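Local coordinates for beta-N-acetylhexosaminidase (Streptomyces plicatus, PDB 1JAK), which hydrolyses terminal beta-linked N-acetylhexosamine residues as a family 20 glycoside hydrolase, by substrate-assisted catalysis in an alpha/beta barrel, at residues M163-R168 and H192-D197; E246-I251 and G311-I316. All coordinates share one frame; numbering follows the deposited sequence.

Contact 1: residues M163-R168 and H192-D197. With IFG ((2R,3R,4S,5R)-2-acetamido-3,4-dihydroxy-5-hydroxymethyl-piperidine), chain F.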
loop_
_atom_site.group_PDB
_atom_site.type_symbol
_atom_site.label_atom_id
_atom_site.label_comp_id
_atom_site.label_asym_id
_atom_site.label_seq_id
_atom_site.Cartn_x
_atom_site.Cartn_y
_atom_site.Cartn_z
ATOM N N MET A 163 0.590 3.692 0.778
ATOM C CA MET A 163 -0.057 4.924 0.351
ATOM C C MET A 163 0.751 5.600 -0.741
ATOM O O MET A 163 1.981 5.574 -0.721
ATOM C CB MET A 163 -0.188 5.914 1.517
ATOM C CG MET A 163 -0.947 7.187 1.136
ATOM S SD MET A 163 -0.531 8.628 2.161
ATOM C CE MET A 163 0.969 9.185 1.319
ATOM N N LEU A 164 0.058 6.193 -1.706
ATOM C CA LEU A 164 0.744 6.940 -2.749
ATOM C C LEU A 164 0.155 8.339 -2.735
ATOM O O LEU A 164 -1.065 8.510 -2.764
ATOM C CB LEU A 164 0.554 6.321 -4.136
ATOM C CG LEU A 164 1.265 7.109 -5.253
ATOM C CD1 LEU A 164 2.773 7.124 -5.004
ATOM C CD2 LEU A 164 0.960 6.486 -6.608
ATOM N N ASP A 165 1.037 9.330 -2.666
ATOM C CA ASP A 165 0.662 10.741 -2.660
ATOM C C ASP A 165 0.622 11.183 -4.122
ATOM O O ASP A 165 1.662 11.252 -4.775
ATOM C CB ASP A 165 1.733 11.526 -1.878
ATOM C CG ASP A 165 1.569 13.041 -1.960
ATOM O OD1 ASP A 165 0.628 13.553 -2.603
ATOM O OD2 ASP A 165 2.419 13.731 -1.359
ATOM N N VAL A 166 -0.574 11.449 -4.643
ATOM C CA VAL A 166 -0.701 11.904 -6.023
ATOM C C VAL A 166 -1.049 13.389 -6.053
ATOM O O VAL A 166 -1.378 13.940 -7.106
ATOM C CB VAL A 166 -1.783 11.102 -6.803
ATOM C CG1 VAL A 166 -1.359 9.644 -6.913
ATOM C CG2 VAL A 166 -3.139 11.214 -6.112
ATOM N N SER A 167 -0.956 14.030 -4.890
ATOM C CA SER A 167 -1.257 15.454 -4.759
ATOM C C SER A 167 -0.032 16.344 -4.970
ATOM O O SER A 167 -0.103 17.341 -5.696
ATOM C CB SER A 167 -1.860 15.744 -3.379
ATOM O OG SER A 167 -3.120 15.106 -3.214
ATOM N N ARG A 168 1.086 16.000 -4.334
ATOM C CA ARG A 168 2.308 16.799 -4.477
ATOM C C ARG A 168 2.789 16.746 -5.924
ATOM O O ARG A 168 3.141 17.770 -6.507
ATOM C CB ARG A 168 3.364 16.314 -3.482
ATOM C CG ARG A 168 3.192 16.944 -2.090
ATOM C CD ARG A 168 1.722 16.999 -1.633
ATOM N NE ARG A 168 1.598 17.647 -0.326
ATOM C CZ ARG A 168 1.759 17.029 0.841
ATOM N NH1 ARG A 168 2.035 15.729 0.879
ATOM N NH2 ARG A 168 1.695 17.723 1.975
ATOM N N HIS A 192 -3.903 3.126 -0.071
ATOM C CA HIS A 192 -4.334 4.425 0.427
ATOM C C HIS A 192 -3.904 5.474 -0.603
ATOM O O HIS A 192 -2.727 5.583 -0.934
ATOM C CB HIS A 192 -3.664 4.658 1.793
ATOM C CG HIS A 192 -3.885 6.017 2.385
ATOM N ND1 HIS A 192 -3.239 6.426 3.534
ATOM C CD2 HIS A 192 -4.633 7.070 1.982
ATOM C CE1 HIS A 192 -3.577 7.673 3.809
ATOM N NE2 HIS A 192 -4.421 8.089 2.882
ATOM N N LEU A 193 -4.865 6.221 -1.134
ATOM C CA LEU A 193 -4.552 7.253 -2.114
ATOM C C LEU A 193 -4.783 8.626 -1.498
ATOM O O LEU A 193 -5.888 8.930 -1.051
ATOM C CB LEU A 193 -5.429 7.099 -3.363
ATOM C CG LEU A 193 -5.171 5.869 -4.238
ATOM C CD1 LEU A 193 -6.185 5.817 -5.381
ATOM C CD2 LEU A 193 -3.751 5.931 -4.791
ATOM N N HIS A 194 -3.733 9.443 -1.470
ATOM C CA HIS A 194 -3.813 10.798 -0.921
ATOM C C HIS A 194 -4.230 11.657 -2.118
ATOM O O HIS A 194 -3.388 12.155 -2.868
ATOM C CB HIS A 194 -2.437 11.217 -0.391
ATOM C CG HIS A 194 -2.457 12.451 0.458
ATOM N ND1 HIS A 194 -2.902 12.449 1.763
ATOM C CD2 HIS A 194 -2.074 13.721 0.192
ATOM C CE1 HIS A 194 -2.791 13.669 2.263
ATOM N NE2 HIS A 194 -2.291 14.458 1.329
ATOM N N LEU A 195 -5.544 11.813 -2.277
ATOM C CA LEU A 195 -6.143 12.524 -3.406
ATOM C C LEU A 195 -6.207 14.044 -3.383
ATOM O O LEU A 195 -6.543 14.662 -4.396
ATOM C CB LEU A 195 -7.557 11.983 -3.636
ATOM C CG LEU A 195 -7.675 10.499 -3.988
ATOM C CD1 LEU A 195 -9.143 10.098 -3.972
ATOM C CD2 LEU A 195 -7.070 10.240 -5.366
ATOM N N SER A 196 -5.903 14.655 -2.246
ATOM C CA SER A 196 -5.949 16.108 -2.178
ATOM C C SER A 196 -4.977 16.656 -1.153
ATOM O O SER A 196 -4.694 16.021 -0.141
ATOM C CB SER A 196 -7.369 16.587 -1.837
ATOM O OG SER A 196 -7.721 16.262 -0.500
ATOM N N ASP A 197 -4.450 17.839 -1.437
ATOM C CA ASP A 197 -3.537 18.496 -0.521
ATOM C C ASP A 197 -3.404 19.944 -0.959
ATOM O O ASP A 197 -4.263 20.457 -1.681
ATOM C CB ASP A 197 -2.177 17.788 -0.502
ATOM C CG ASP A 197 -1.477 17.931 0.836
ATOM O OD1 ASP A 197 -0.989 19.040 1.139
ATOM O OD2 ASP A 197 -1.435 16.939 1.594
HETATM N N1 IFG F . 3.857 15.123 6.838
HETATM C C2 IFG F . 2.631 15.346 6.029
HETATM C C3 IFG F . 2.689 14.807 4.542
HETATM C C4 IFG F . 4.060 15.005 3.860
HETATM C C5 IFG F . 5.143 14.428 4.774
HETATM C C6 IFG F . 6.566 14.494 4.228
HETATM C C7 IFG F . 1.526 13.449 7.140
HETATM C C8 IFG F . 0.388 12.731 7.820
HETATM C C9 IFG F . 5.162 15.084 6.160
HETATM N N2 IFG F . 1.468 14.748 6.720
HETATM O O7 IFG F . 2.555 12.807 6.983
HETATM O O3 IFG F . 1.680 15.447 3.771
HETATM O O4 IFG F . 4.289 16.404 3.691
HETATM O O6 IFG F . 7.405 13.528 4.850
#
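Arg168 and Asp197 meet just beyond the C-terminal ends of two neighbouring parallel strands, their planes 35° apart. Asp197 OD2 lies over one guanidinium face, while OD1 makes the salt bridge to Arg168 NH2 at 3.1 Å. At the guanidinium edge, NH1 and NH2 both donate to O3 of the bound inhibitor IFG, each at 2.9 Å, a fork that grips one hydroxyl of the inhibitor. A bend at chi2 (43°) folds the arginine back, and NH1 also makes a salt bridge to Asp165 OD2, which it meets from above the carboxylate plane. Asp165 OD1 takes the backbone N of Ser167, an Asx turn, and of Arg168, which extends it to an Asx motif that shapes the loop bearing the arginine. Asp197 gives the anti lone pair of OD2 to His194 NE2, a short bond of 2.6 Å lying in the imidazole plane, and so ties the inhibitor-binding Arg168 to His194. Nearer the N-terminal end of the strands, on the face that carries Asp165 and His194, Met163 runs alongside His192: with its CG anti to the backbone N (chi1 -176°), it lays CG over the ring face, 3.5 Å from the centroid, followed by SD. Ser167 OG donates to His194 O from above the carbonyl plane, where Val166 N adds a weak bond. Leu164 N to His192 O and His194 N to Leu164 O continue the parallel ladder. Strands 159-165 and 190-194, joined through helix 173-184, form a right-handed beta-alpha-beta unit of the barrel; strand 440-447 flanks the first, strand 246-250 the second, and helix 230-242 covers Leu193 and Leu195.

Contact 2: residues E246-I251 and G311-I316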
loop_
_atom_site.group_PDB
_atom_site.type_symbol
_atom_site.label_atom_id
_atom_site.label_comp_id
_atom_site.label_asym_id
_atom_site.label_seq_id
_atom_site.Cartn_x
_atom_site.Cartn_y
_atom_site.Cartn_z
ATOM N N GLU A 246 -7.799 -3.104 -1.511
ATOM C CA GLU A 246 -8.994 -2.324 -1.215
ATOM C C GLU A 246 -8.512 -0.875 -1.206
ATOM O O GLU A 246 -7.592 -0.535 -0.466
ATOM C CB GLU A 246 -9.540 -2.728 0.157
ATOM C CG GLU A 246 -10.781 -1.974 0.623
ATOM C CD GLU A 246 -11.326 -2.533 1.927
ATOM O OE1 GLU A 246 -10.548 -3.170 2.668
ATOM O OE2 GLU A 246 -12.527 -2.331 2.217
ATOM N N VAL A 247 -9.113 -0.034 -2.042
ATOM C CA VAL A 247 -8.702 1.364 -2.123
ATOM C C VAL A 247 -9.298 2.201 -1.001
ATOM O O VAL A 247 -10.511 2.200 -0.786
ATOM C CB VAL A 247 -9.097 1.989 -3.485
ATOM C CG1 VAL A 247 -8.751 3.477 -3.505
ATOM C CG2 VAL A 247 -8.360 1.271 -4.612
ATOM N N VAL A 248 -8.420 2.897 -0.285
ATOM C CA VAL A 248 -8.797 3.774 0.813
ATOM C C VAL A 248 -8.471 5.189 0.347
ATOM O O VAL A 248 -7.313 5.614 0.375
ATOM C CB VAL A 248 -7.986 3.455 2.085
ATOM C CG1 VAL A 248 -8.377 4.408 3.208
ATOM C CG2 VAL A 248 -8.237 2.013 2.506
ATOM N N PRO A 249 -9.487 5.931 -0.114
ATOM C CA PRO A 249 -9.257 7.296 -0.585
ATOM C C PRO A 249 -9.172 8.280 0.568
ATOM O O PRO A 249 -9.825 8.095 1.593
ATOM C CB PRO A 249 -10.476 7.557 -1.454
ATOM C CG PRO A 249 -11.562 6.887 -0.646
ATOM C CD PRO A 249 -10.911 5.564 -0.252
ATOM N N GLU A 250 -8.366 9.321 0.396
ATOM C CA GLU A 250 -8.233 10.346 1.423
ATOM C C GLU A 250 -8.432 11.744 0.862
ATOM O O GLU A 250 -7.836 12.110 -0.155
ATOM C CB GLU A 250 -6.847 10.308 2.090
ATOM C CG GLU A 250 -6.701 11.331 3.244
ATOM C CD GLU A 250 -5.262 11.553 3.694
ATOM O OE1 GLU A 250 -4.394 10.714 3.377
ATOM O OE2 GLU A 250 -5.002 12.568 4.384
ATOM N N ILE A 251 -9.294 12.507 1.526
ATOM C CA ILE A 251 -9.528 13.908 1.204
ATOM C C ILE A 251 -9.162 14.541 2.543
ATOM O O ILE A 251 -9.916 14.452 3.516
ATOM C CB ILE A 251 -10.999 14.211 0.866
ATOM C CG1 ILE A 251 -11.375 13.542 -0.460
ATOM C CG2 ILE A 251 -11.202 15.726 0.770
ATOM C CD1 ILE A 251 -10.561 14.021 -1.647
ATOM N N GLY A 311 -14.935 0.156 -1.248
ATOM C CA GLY A 311 -14.249 -0.234 -0.027
ATOM C C GLY A 311 -14.987 0.229 1.215
ATOM O O GLY A 311 -15.893 1.051 1.135
ATOM N N ARG A 312 -14.584 -0.290 2.370
ATOM C CA ARG A 312 -15.233 0.033 3.641
ATOM C C ARG A 312 -14.813 1.340 4.292
ATOM O O ARG A 312 -15.544 1.881 5.130
ATOM C CB ARG A 312 -14.961 -1.084 4.650
ATOM C CG ARG A 312 -15.524 -2.438 4.274
ATOM C CD ARG A 312 -14.868 -3.531 5.100
ATOM N NE ARG A 312 -13.493 -3.784 4.675
ATOM C CZ ARG A 312 -12.677 -4.650 5.265
ATOM N NH1 ARG A 312 -13.095 -5.348 6.314
ATOM N NH2 ARG A 312 -11.447 -4.833 4.800
ATOM N N TYR A 313 -13.653 1.852 3.897
ATOM C CA TYR A 313 -13.088 3.043 4.528
ATOM C C TYR A 313 -13.009 4.336 3.735
ATOM O O TYR A 313 -12.937 4.336 2.508
ATOM C CB TYR A 313 -11.683 2.690 5.018
ATOM C CG TYR A 313 -11.613 1.339 5.685
ATOM C CD1 TYR A 313 -12.010 1.176 7.011
ATOM C CD2 TYR A 313 -11.206 0.207 4.974
ATOM C CE1 TYR A 313 -12.008 -0.077 7.614
ATOM C CE2 TYR A 313 -11.199 -1.056 5.571
ATOM C CZ TYR A 313 -11.604 -1.187 6.891
ATOM O OH TYR A 313 -11.618 -2.429 7.486
ATOM N N LEU A 314 -13.003 5.446 4.469
ATOM C CA LEU A 314 -12.882 6.773 3.881
ATOM C C LEU A 314 -11.981 7.546 4.840
ATOM O O LEU A 314 -12.321 7.733 6.006
ATOM C CB LEU A 314 -14.256 7.439 3.766
ATOM C CG LEU A 314 -14.374 8.686 2.887
ATOM C CD1 LEU A 314 -13.626 9.854 3.504
ATOM C CD2 LEU A 314 -13.849 8.369 1.502
ATOM N N HIS A 315 -10.823 7.970 4.339
ATOM C CA HIS A 315 -9.819 8.692 5.123
ATOM C C HIS A 315 -10.066 10.202 5.035
ATOM O O HIS A 315 -10.117 10.755 3.935
ATOM C CB HIS A 315 -8.430 8.351 4.551
ATOM C CG HIS A 315 -7.302 8.440 5.536
ATOM N ND1 HIS A 315 -7.034 9.573 6.274
ATOM C CD2 HIS A 315 -6.322 7.554 5.840
ATOM C CE1 HIS A 315 -5.938 9.384 6.987
ATOM N NE2 HIS A 315 -5.485 8.166 6.741
ATOM N N ILE A 316 -10.226 10.868 6.180
ATOM C CA ILE A 316 -10.451 12.313 6.175
ATOM C C ILE A 316 -9.218 13.102 6.622
ATOM O O ILE A 316 -9.292 14.310 6.843
ATOM C CB ILE A 316 -11.669 12.719 7.055
ATOM C CG1 ILE A 316 -11.452 12.294 8.508
ATOM C CG2 ILE A 316 -12.941 12.100 6.488
ATOM C CD1 ILE A 316 -12.568 12.736 9.445
HETATM O O HOH W 1 -12.118 1.966 1.447
HETATM O O HOH W 2 -12.607 1.518 -2.528
#
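Glu246 and Arg312 form a side-on, nearly coplanar pair: OE1 receives NH2 at 2.8 Å and OE2 receives NE at 3.0 Å, each through a syn lone pair and almost straight. OE2 also accepts the backbone N of Arg312 on its anti side, so three N-H groups hold one carboxylate. Tyr313 turns its ring edge to OE1, while its OH lies over the guanidinium face. An alanine in place of Glu246 would probably leave the Arg312 guanidinium and backbone N without their acceptor and the arginine side chain freer to swing. Further along, two waters bridge the backbones: one donates to both Val247 O and Tyr313 O, and a second joins Val247 O to Gly311 N. Direct backbone pairing begins only with His315 N to Pro249 O (2.9 Å) and Ile251 N to His315 O (3.1 Å). Here Glu250 stacks its carboxylate over the His315 ring, planes 24° apart; His315 ND1 takes the backbone N of Gly317 and NE2 bonds to Gln365. The salt bridge and waters thus supplement a single direct bridge at Glu250-His315, and bonds from His192, His194 and Trp350 to the Glu250 oxygens are likely to hold that carboxylate in place over the ring.

How the contacts relate
Contact 1 and contact 2, centred 11 Å apart, are consecutive along the chain and share the barrel wall, since strands 190-194 and 246-250 are neighbours. Contact 2 brings strand 313-315 beside strand 246-250, closing the ring of eight. Glu250 couples the two: its OE1 probably accepts from His192 NE2 at 2.7 Å and from His194 ND1 at 2.8 Å, while His192 CE1 packs 3.4 Å from His315 CD2. Contact 1 touches the inhibitor directly through Arg168; in contact 2 the side chain of Glu250 is about 6 Å from the bound IFG. A chain of polar contacts thus leads from the inhibitor back to Glu250.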